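Local coordinates for restriction endonuclease S subunits (Thermoanaerobacter tengcongensis, PDB 3OKG), which probably binds DNA as the specificity subunit of a type I restriction-modification methyltransferase, pairing two target recognition domains with long coiled-coil helices, at residues A[250-255]-A[273-278]; A[288-293]-A[307-312]; A[41-46]-A[80-85]. One frame throughout, in Å; residues are numbered along the deposited sequence.

Contact 1: A[250-255]-A[273-278]; sequences YNFEGN and PRIWCS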
loop_
_atom_site.group_PDB
_atom_site.type_symbol
_atom_site.label_atom_id
_atom_site.label_comp_id
_atom_site.label_asym_id
_atom_site.label_seq_id
_atom_site.Cartn_x
_atom_site.Cartn_y
_atom_site.Cartn_z
ATOM N N TYR A 250 26.626 10.601 -29.514
ATOM C CA TYR A 250 25.821 10.921 -28.332
ATOM C C TYR A 250 26.248 12.237 -27.687
ATOM O O TYR A 250 27.443 12.526 -27.572
ATOM C CB TYR A 250 25.931 9.821 -27.288
ATOM C CG TYR A 250 25.701 8.438 -27.827
ATOM C CD1 TYR A 250 24.532 8.122 -28.517
ATOM C CD2 TYR A 250 26.647 7.439 -27.637
ATOM C CE1 TYR A 250 24.321 6.839 -29.013
ATOM C CE2 TYR A 250 26.443 6.159 -28.123
ATOM C CZ TYR A 250 25.281 5.862 -28.809
ATOM O OH TYR A 250 25.090 4.585 -29.292
ATOM N N ASN A 251 25.257 13.011 -27.252
ATOM C CA ASN A 251 25.468 14.308 -26.616
ATOM C C ASN A 251 24.290 14.639 -25.706
ATOM O O ASN A 251 23.247 13.977 -25.762
ATOM C CB ASN A 251 25.561 15.393 -27.675
ATOM C CG ASN A 251 24.290 15.508 -28.492
ATOM O OD1 ASN A 251 24.119 14.806 -29.496
ATOM N ND2 ASN A 251 23.385 16.389 -28.064
ATOM N N PHE A 252 24.448 15.672 -24.881
ATOM C CA PHE A 252 23.345 16.178 -24.069
ATOM C C PHE A 252 23.034 17.606 -24.444
ATOM O O PHE A 252 22.499 18.362 -23.632
ATOM C CB PHE A 252 23.667 16.092 -22.577
ATOM C CG PHE A 252 23.902 14.693 -22.099
ATOM C CD1 PHE A 252 22.855 13.928 -21.609
ATOM C CD2 PHE A 252 25.164 14.132 -22.158
ATOM C CE1 PHE A 252 23.070 12.627 -21.178
ATOM C CE2 PHE A 252 25.388 12.833 -21.727
ATOM C CZ PHE A 252 24.338 12.077 -21.235
ATOM N N GLU A 253 23.365 17.972 -25.682
ATOM C CA GLU A 253 23.195 19.345 -26.147
ATOM C C GLU A 253 21.984 19.487 -27.060
ATOM O O GLU A 253 21.826 20.502 -27.742
ATOM C CB GLU A 253 24.455 19.839 -26.874
ATOM C CG GLU A 253 25.773 19.250 -26.368
ATOM C CD GLU A 253 25.835 19.133 -24.848
ATOM O OE1 GLU A 253 26.135 18.020 -24.351
ATOM O OE2 GLU A 253 25.580 20.144 -24.152
ATOM N N GLY A 254 21.131 18.467 -27.073
ATOM C CA GLY A 254 19.958 18.481 -27.931
ATOM C C GLY A 254 20.301 18.430 -29.413
ATOM O O GLY A 254 19.564 18.942 -30.259
ATOM N N ASN A 255 21.430 17.808 -29.729
ATOM C CA ASN A 255 21.872 17.707 -31.113
ATOM C C ASN A 255 21.396 16.410 -31.773
ATOM O O ASN A 255 21.943 15.325 -31.519
ATOM C CB ASN A 255 23.393 17.839 -31.201
ATOM C CG ASN A 255 23.912 19.095 -30.517
ATOM O OD1 ASN A 255 23.324 20.172 -30.637
ATOM N ND2 ASN A 255 25.020 18.960 -29.796
ATOM N N PRO A 273 13.469 11.080 -22.674
ATOM C CA PRO A 273 14.742 11.460 -23.296
ATOM C C PRO A 273 15.813 11.729 -22.238
ATOM O O PRO A 273 15.577 12.490 -21.302
ATOM C CB PRO A 273 14.397 12.754 -24.043
ATOM C CG PRO A 273 12.926 12.726 -24.218
ATOM C CD PRO A 273 12.378 12.002 -23.027
ATOM N N ARG A 274 16.966 11.090 -22.391
ATOM C CA ARG A 274 18.071 11.241 -21.454
ATOM C C ARG A 274 19.321 11.665 -22.203
ATOM O O ARG A 274 20.076 12.518 -21.741
ATOM C CB ARG A 274 18.339 9.915 -20.748
ATOM C CG ARG A 274 17.167 9.389 -19.939
ATOM C CD ARG A 274 17.494 9.384 -18.470
ATOM N NE ARG A 274 16.567 8.557 -17.701
ATOM C CZ ARG A 274 15.359 8.957 -17.317
ATOM N NH1 ARG A 274 14.936 10.171 -17.639
ATOM N NH2 ARG A 274 14.574 8.147 -16.614
ATOM N N ILE A 275 19.533 11.056 -23.365
ATOM C CA ILE A 275 20.720 11.312 -24.177
ATOM C C ILE A 275 20.328 11.391 -25.654
ATOM O O ILE A 275 19.410 10.695 -26.106
ATOM C CB ILE A 275 21.785 10.213 -23.947
ATOM C CG1 ILE A 275 23.146 10.607 -24.523
ATOM C CG2 ILE A 275 21.340 8.888 -24.525
ATOM C CD1 ILE A 275 24.195 9.535 -24.297
ATOM N N TRP A 276 21.008 12.261 -26.396
ATOM C CA TRP A 276 20.717 12.474 -27.810
ATOM C C TRP A 276 21.738 11.791 -28.716
ATOM O O TRP A 276 22.817 11.399 -28.267
ATOM C CB TRP A 276 20.715 13.959 -28.130
ATOM C CG TRP A 276 19.414 14.635 -27.984
ATOM C CD1 TRP A 276 18.737 15.318 -28.955
ATOM C CD2 TRP A 276 18.622 14.729 -26.794
ATOM N NE1 TRP A 276 17.564 15.827 -28.444
ATOM C CE2 TRP A 276 17.472 15.481 -27.119
ATOM C CE3 TRP A 276 18.769 14.247 -25.489
ATOM C CZ2 TRP A 276 16.477 15.762 -26.188
ATOM C CZ3 TRP A 276 17.782 14.528 -24.565
ATOM C CH2 TRP A 276 16.651 15.280 -24.918
ATOM N N CYS A 277 21.392 11.664 -29.996
ATOM C CA CYS A 277 22.326 11.167 -31.011
ATOM C C CYS A 277 22.312 12.098 -32.208
ATOM O O CYS A 277 21.285 12.265 -32.862
ATOM C CB CYS A 277 21.983 9.741 -31.448
ATOM S SG CYS A 277 22.902 9.171 -32.933
ATOM N N SER A 278 23.457 12.717 -32.488
ATOM C CA SER A 278 23.557 13.705 -33.556
ATOM C C SER A 278 23.505 13.052 -34.951
ATOM O O SER A 278 23.516 13.744 -35.972
ATOM C CB SER A 278 24.866 14.490 -33.408
ATOM O OG SER A 278 25.962 13.592 -33.463
#
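G254 lies over one face of the W276 indole: its CA stands 3.6 Å from the centroid of the five-membered ring, a CH-pi contact. The F252 ring has two neighbours: I275 CG1 over one face, 4.1 Å from the ring centroid, and R274 O near the ring plane at the edge, 3.0 Å from F252 CE1. At the Y250 ring, W276 O sits at the edge, while I275 CD1 packs 3.5 Å from Y250 CB. Setting CG1 of I275 anti to the backbone N (chi1 -167°) puts it over the F252 face while CD1 reaches Y250 CB. Between the backbones, N251 and W276 form an antiparallel hydrogen-bonded pair; W276 N reaches N251 O at 2.9 Å, and N251 N returns a bond to W276 O. Replacing W276 by alanine would probably strip the G254 turn of the aromatic face it rests on, leaving a gap beside it. Y250 and C277, the adjoining non-hydrogen-bonded pair, project to the face of the sheet opposite N251 and W276. Strand 250-251 edges this mixed sheet of the second specificity domain, and strand 276-277 joins it to strand 257-260, where F259 meets the Y250 ring and P258 packs against W276.

Contact 2: A[288-293]-A[307-312]; sequences DVLISV and CCIGRG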
loop_
_atom_site.group_PDB
_atom_site.type_symbol
_atom_site.label_atom_id
_atom_site.label_comp_id
_atom_site.label_asym_id
_atom_site.label_seq_id
_atom_site.Cartn_x
_atom_site.Cartn_y
_atom_site.Cartn_z
ATOM N N ASP A 288 4.387 5.314 -33.198
ATOM C CA ASP A 288 5.043 4.018 -33.315
ATOM C C ASP A 288 5.220 3.300 -31.996
ATOM O O ASP A 288 5.523 3.907 -30.964
ATOM C CB ASP A 288 6.444 4.133 -33.914
ATOM C CG ASP A 288 6.466 4.919 -35.203
ATOM O OD1 ASP A 288 5.389 5.152 -35.785
ATOM O OD2 ASP A 288 7.571 5.321 -35.626
ATOM N N VAL A 289 5.041 1.988 -32.048
ATOM C CA VAL A 289 5.213 1.137 -30.896
ATOM C C VAL A 289 6.659 0.713 -30.842
ATOM O O VAL A 289 7.250 0.392 -31.875
ATOM C CB VAL A 289 4.277 -0.105 -31.017
ATOM C CG1 VAL A 289 4.565 -1.116 -29.911
ATOM C CG2 VAL A 289 2.801 0.345 -30.974
ATOM N N LEU A 290 7.250 0.736 -29.652
ATOM C CA LEU A 290 8.631 0.299 -29.487
ATOM C C LEU A 290 8.598 -1.058 -28.822
ATOM O O LEU A 290 7.780 -1.300 -27.935
ATOM C CB LEU A 290 9.439 1.295 -28.622
ATOM C CG LEU A 290 9.434 2.765 -29.055
ATOM C CD1 LEU A 290 10.062 3.653 -27.993
ATOM C CD2 LEU A 290 10.150 2.959 -30.393
ATOM N N ILE A 291 9.483 -1.951 -29.231
ATOM C CA ILE A 291 9.492 -3.286 -28.647
ATOM C C ILE A 291 10.926 -3.734 -28.405
ATOM O O ILE A 291 11.808 -3.420 -29.194
ATOM C CB ILE A 291 8.742 -4.289 -29.540
ATOM C CG1 ILE A 291 8.608 -5.644 -28.847
ATOM C CG2 ILE A 291 9.419 -4.414 -30.901
ATOM C CD1 ILE A 291 7.489 -6.494 -29.412
ATOM N N SER A 292 11.157 -4.438 -27.300
ATOM C CA SER A 292 12.498 -4.883 -26.949
ATOM C C SER A 292 12.825 -6.132 -27.736
ATOM O O SER A 292 12.062 -7.082 -27.727
ATOM C CB SER A 292 12.598 -5.179 -25.455
ATOM O OG SER A 292 13.840 -5.788 -25.143
ATOM N N VAL A 293 13.961 -6.132 -28.424
ATOM C CA VAL A 293 14.329 -7.285 -29.245
ATOM C C VAL A 293 15.575 -7.970 -28.693
ATOM O O VAL A 293 16.139 -8.856 -29.337
ATOM C CB VAL A 293 14.555 -6.877 -30.716
ATOM C CG1 VAL A 293 13.235 -6.483 -31.361
ATOM C CG2 VAL A 293 15.563 -5.717 -30.807
ATOM N N CYS A 307 12.471 10.191 -32.384
ATOM C CA CYS A 307 13.608 9.704 -31.621
ATOM C C CYS A 307 14.341 8.694 -32.479
ATOM O O CYS A 307 13.951 8.474 -33.626
ATOM C CB CYS A 307 13.158 9.071 -30.304
ATOM S SG CYS A 307 12.019 7.616 -30.461
ATOM N N CYS A 308 15.396 8.085 -31.939
ATOM C CA CYS A 308 16.086 7.002 -32.636
ATOM C C CYS A 308 16.454 5.883 -31.674
ATOM O O CYS A 308 16.651 6.114 -30.480
ATOM C CB CYS A 308 17.314 7.511 -33.397
ATOM S SG CYS A 308 18.482 8.446 -32.385
ATOM N N ILE A 309 16.538 4.670 -32.212
ATOM C CA ILE A 309 16.625 3.459 -31.420
ATOM C C ILE A 309 17.843 2.615 -31.768
ATOM O O ILE A 309 18.260 2.557 -32.928
ATOM C CB ILE A 309 15.349 2.616 -31.629
ATOM C CG1 ILE A 309 15.141 2.317 -33.129
ATOM C CG2 ILE A 309 14.133 3.374 -31.072
ATOM C CD1 ILE A 309 14.098 1.233 -33.418
ATOM N N GLY A 310 18.390 1.943 -30.760
ATOM C CA GLY A 310 19.570 1.122 -30.938
ATOM C C GLY A 310 19.317 -0.370 -30.985
ATOM O O GLY A 310 18.174 -0.830 -31.057
ATOM N N ARG A 311 20.415 -1.121 -30.956
ATOM C CA ARG A 311 20.429 -2.588 -30.975
ATOM C C ARG A 311 19.250 -3.267 -30.296
ATOM O O ARG A 311 18.831 -4.347 -30.707
ATOM C CB ARG A 311 21.656 -3.092 -30.210
ATOM C CG ARG A 311 22.849 -3.561 -31.003
ATOM C CD ARG A 311 23.580 -4.564 -30.121
ATOM N NE ARG A 311 25.028 -4.597 -30.286
ATOM C CZ ARG A 311 25.848 -5.246 -29.461
ATOM N NH1 ARG A 311 25.355 -5.910 -28.420
ATOM N NH2 ARG A 311 27.158 -5.233 -29.671
ATOM N N GLY A 312 18.776 -2.676 -29.203
ATOM C CA GLY A 312 17.870 -3.367 -28.304
ATOM C C GLY A 312 16.404 -3.258 -28.667
ATOM O O GLY A 312 15.571 -4.019 -28.150
#
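G312, L290 and V293 bury the most surface here, and the carbonyl of G312 makes the polar link. V293 N donates to G312 O over 2.7 Å in an almost straight bond (175° at the hydrogen), arriving tilted 31° from the carbonyl plane. The same oxygen also receives a CA-H...O contact from S292 CA at 3.4 Å. V293 then folds its side chain back on this peptide: CG2 lies between its own backbone N and carbonyl carbon, which brings it to 3.2 Å from G312 O and 3.5 Å from R311 O. One apolar methyl thus packs against two successive carbonyls beside the hydrogen bond. Within strand 289-292, L290 turns toward the opposing segment and its CD2 meets I309 CG2 at 4.1 Å, branch against branch, at a slant. The hydroxyl of S292 is engaged elsewhere, by P296 O. In the second specificity domain, the V293-G312 bond continues the antiparallel pairing of strand 289-292 with 313-318, where V289 bonds to L316 and I291 to A314; L290 and I309 instead bridge to the mixed sheet, in which 307-309 lies between 257-260 and 283-284. A315 of strand 313-318 touches both L290 and I309, and V289 packs on helix 324-333.

Contact 3: A[41-46]-A[80-85]; sequences RDPTKN and RARKVI. With SO4 (sulfate ion), chain I; SO4 (sulfate ion), chain D.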
loop_
_atom_site.group_PDB
_atom_site.type_symbol
_atom_site.label_atom_id
_atom_site.label_comp_id
_atom_site.label_asym_id
_atom_site.label_seq_id
_atom_site.Cartn_x
_atom_site.Cartn_y
_atom_site.Cartn_z
ATOM N N ARG A 41 5.163 -7.530 40.552
ATOM C CA ARG A 41 5.413 -8.844 41.114
ATOM C C ARG A 41 6.655 -9.418 40.443
ATOM O O ARG A 41 6.898 -9.173 39.256
ATOM C CB ARG A 41 4.210 -9.757 40.901
ATOM C CG ARG A 41 4.194 -10.970 41.827
ATOM C CD ARG A 41 3.550 -12.165 41.175
ATOM N NE ARG A 41 2.234 -11.861 40.635
ATOM C CZ ARG A 41 1.746 -12.409 39.523
ATOM N NH1 ARG A 41 2.462 -13.302 38.837
ATOM N NH2 ARG A 41 0.540 -12.070 39.093
ATOM N N ASP A 42 7.451 -10.165 41.205
ATOM C CA ASP A 42 8.654 -10.780 40.669
ATOM C C ASP A 42 8.368 -12.265 40.481
ATOM O O ASP A 42 8.330 -13.020 41.451
ATOM C CB ASP A 42 9.829 -10.565 41.635
ATOM C CG ASP A 42 11.117 -11.135 41.112
ATOM O OD1 ASP A 42 11.077 -11.970 40.175
ATOM O OD2 ASP A 42 12.183 -10.747 41.631
ATOM N N PRO A 43 8.129 -12.689 39.234
ATOM C CA PRO A 43 7.733 -14.092 39.031
ATOM C C PRO A 43 8.855 -15.066 39.412
ATOM O O PRO A 43 8.561 -16.251 39.597
ATOM C CB PRO A 43 7.484 -14.177 37.507
ATOM C CG PRO A 43 7.369 -12.705 37.039
ATOM C CD PRO A 43 8.266 -11.950 37.964
ATOM N N THR A 44 10.099 -14.580 39.494
ATOM C CA THR A 44 11.232 -15.442 39.841
ATOM C C THR A 44 11.094 -15.975 41.253
ATOM O O THR A 44 11.807 -16.893 41.633
ATOM C CB THR A 44 12.624 -14.752 39.708
ATOM O OG1 THR A 44 12.792 -13.765 40.736
ATOM C CG2 THR A 44 12.793 -14.114 38.329
ATOM N N LYS A 45 10.173 -15.400 42.021
ATOM C CA LYS A 45 9.939 -15.828 43.397
ATOM C C LYS A 45 9.061 -17.063 43.442
ATOM O O LYS A 45 8.937 -17.700 44.482
ATOM C CB LYS A 45 9.341 -14.694 44.235
ATOM C CG LYS A 45 10.341 -13.577 44.493
ATOM C CD LYS A 45 9.698 -12.322 45.082
ATOM C CE LYS A 45 9.336 -12.477 46.555
ATOM N NZ LYS A 45 8.137 -13.345 46.767
ATOM N N ASN A 46 8.459 -17.401 42.305
ATOM C CA ASN A 46 7.790 -18.678 42.140
ATOM C C ASN A 46 8.401 -19.333 40.908
ATOM O O ASN A 46 7.803 -19.349 39.833
ATOM C CB ASN A 46 6.279 -18.499 41.981
ATOM C CG ASN A 46 5.627 -17.896 43.212
ATOM O OD1 ASN A 46 5.496 -16.680 43.320
ATOM N ND2 ASN A 46 5.211 -18.748 44.146
ATOM N N ARG A 80 12.571 -7.315 32.899
ATOM C CA ARG A 80 11.464 -6.351 32.748
ATOM C C ARG A 80 10.092 -6.924 33.078
ATOM O O ARG A 80 9.082 -6.207 33.096
ATOM C CB ARG A 80 11.434 -5.819 31.311
ATOM C CG ARG A 80 12.539 -4.828 31.006
ATOM C CD ARG A 80 12.516 -4.487 29.528
ATOM N NE ARG A 80 13.521 -3.490 29.207
ATOM C CZ ARG A 80 13.739 -3.035 27.980
ATOM N NH1 ARG A 80 13.005 -3.490 26.969
ATOM N NH2 ARG A 80 14.685 -2.127 27.764
ATOM N N ALA A 81 10.031 -8.223 33.314
ATOM C CA ALA A 81 8.748 -8.847 33.536
ATOM C C ALA A 81 8.281 -8.624 34.970
ATOM O O ALA A 81 8.457 -9.486 35.821
ATOM C CB ALA A 81 8.791 -10.356 33.173
ATOM N N ARG A 82 7.682 -7.462 35.251
ATOM C CA ARG A 82 7.375 -7.144 36.644
ATOM C C ARG A 82 6.026 -6.477 36.909
ATOM O O ARG A 82 5.624 -6.367 38.066
ATOM C CB ARG A 82 8.497 -6.301 37.273
ATOM C CG ARG A 82 9.855 -6.995 37.308
ATOM C CD ARG A 82 9.965 -8.086 38.379
ATOM N NE ARG A 82 11.348 -8.559 38.471
ATOM C CZ ARG A 82 11.929 -9.395 37.612
ATOM N NH1 ARG A 82 11.249 -9.901 36.579
ATOM N NH2 ARG A 82 13.202 -9.731 37.790
ATOM N N LYS A 83 5.327 -6.032 35.869
ATOM C CA LYS A 83 4.068 -5.298 36.110
ATOM C C LYS A 83 2.892 -6.230 35.961
ATOM O O LYS A 83 2.753 -6.876 34.933
ATOM C CB LYS A 83 3.924 -4.102 35.149
ATOM C CG LYS A 83 4.872 -2.950 35.482
ATOM C CD LYS A 83 4.692 -1.752 34.545
ATOM C CE LYS A 83 5.563 -0.573 35.032
ATOM N NZ LYS A 83 5.397 0.631 34.175
ATOM N N VAL A 84 2.041 -6.282 36.992
ATOM C CA VAL A 84 0.910 -7.191 36.999
ATOM C C VAL A 84 -0.204 -6.553 36.187
ATOM O O VAL A 84 -0.534 -5.398 36.399
ATOM C CB VAL A 84 0.385 -7.410 38.420
ATOM C CG1 VAL A 84 -0.930 -8.152 38.391
ATOM C CG2 VAL A 84 1.411 -8.148 39.267
ATOM N N ILE A 85 -0.743 -7.278 35.218
ATOM C CA ILE A 85 -1.867 -6.725 34.473
ATOM C C ILE A 85 -3.174 -7.388 34.872
ATOM O O ILE A 85 -3.205 -8.546 35.324
ATOM C CB ILE A 85 -1.671 -6.823 32.956
ATOM C CG1 ILE A 85 -1.401 -8.280 32.530
ATOM C CG2 ILE A 85 -0.508 -5.933 32.552
ATOM C CD1 ILE A 85 -1.150 -8.477 31.011
HETATM S S SO4 I . 6.951 -22.220 43.131
HETATM O O1 SO4 I . 6.139 -23.412 43.348
HETATM O O2 SO4 I . 6.427 -21.157 43.984
HETATM O O3 SO4 I . 8.353 -22.468 43.460
HETATM O O4 SO4 I . 6.881 -21.835 41.723
HETATM S S SO4 D . 10.068 -4.913 25.884
HETATM O O1 SO4 D . 10.548 -4.876 27.254
HETATM O O2 SO4 D . 8.602 -4.950 25.903
HETATM O O3 SO4 D . 10.461 -3.690 25.191
HETATM O O4 SO4 D . 10.587 -6.085 25.208
#
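D42 and R82 are oppositely charged yet meet face on, the carboxylate stacked over the guanidinium with their planes only 14° apart. D42 OD1 sits above the centre of the R82 group, 3.8 Å from R82 NE, so this long salt bridge rests on charge alone and no N-H points at the oxygen. An Asx turn holds the carboxylate in place: D42 OD1 accepts from T44 N (2.9 Å) and from T44 OG1, both approaching from the same face of its plane, at the start of the 3-10 segment 43-45. R82 is fixed from its own side. The bend at chi2 (-75°) folds the guanidinium back alongside D42, where NH1 donates to A81 O, which lies in the guanidinium plane, as well as to P78 O. A81 centres an inverse gamma turn, and its carbonyl is also packed by P43 CD at 3.3 Å. The backbones are tied by R41 N, which donates to R82 O over 2.8 Å. This joins the loop before strand 50-54 to strand 81-84, an outermost strand of a mixed sheet in the first specificity domain. Sulfate ions, probably from the crystallisation liquor, bind both segments: N46 ND2 holds one, and R80 NH1 donates to an oxygen of the other, in plane at the edge of the R80 guanidinium. R41 sends NH2 to G111 O, while its CB rests 3.6 Å from V84 CG2.

Contacts 1 and 2 belong to the same specificity domain and reach one mixed sheet, touching where C277 CB meets C308 SG at 3.8 Å. Contact 3 lies in the other specificity domain, on the opposite side of the chain's centre, its centre about 70 Å from those of the other two. Contact 2 is buried, joined by one straight backbone bond and a single aliphatic pair. Contact 1, at the surface, pairs two short strands and surrounds them with CH-pi and other ring contacts. Contact 3, partly buried, ties a loop to an outermost strand and is the charged one, with a stacked carboxylate and guanidinium, and with sulfates bound to both segments.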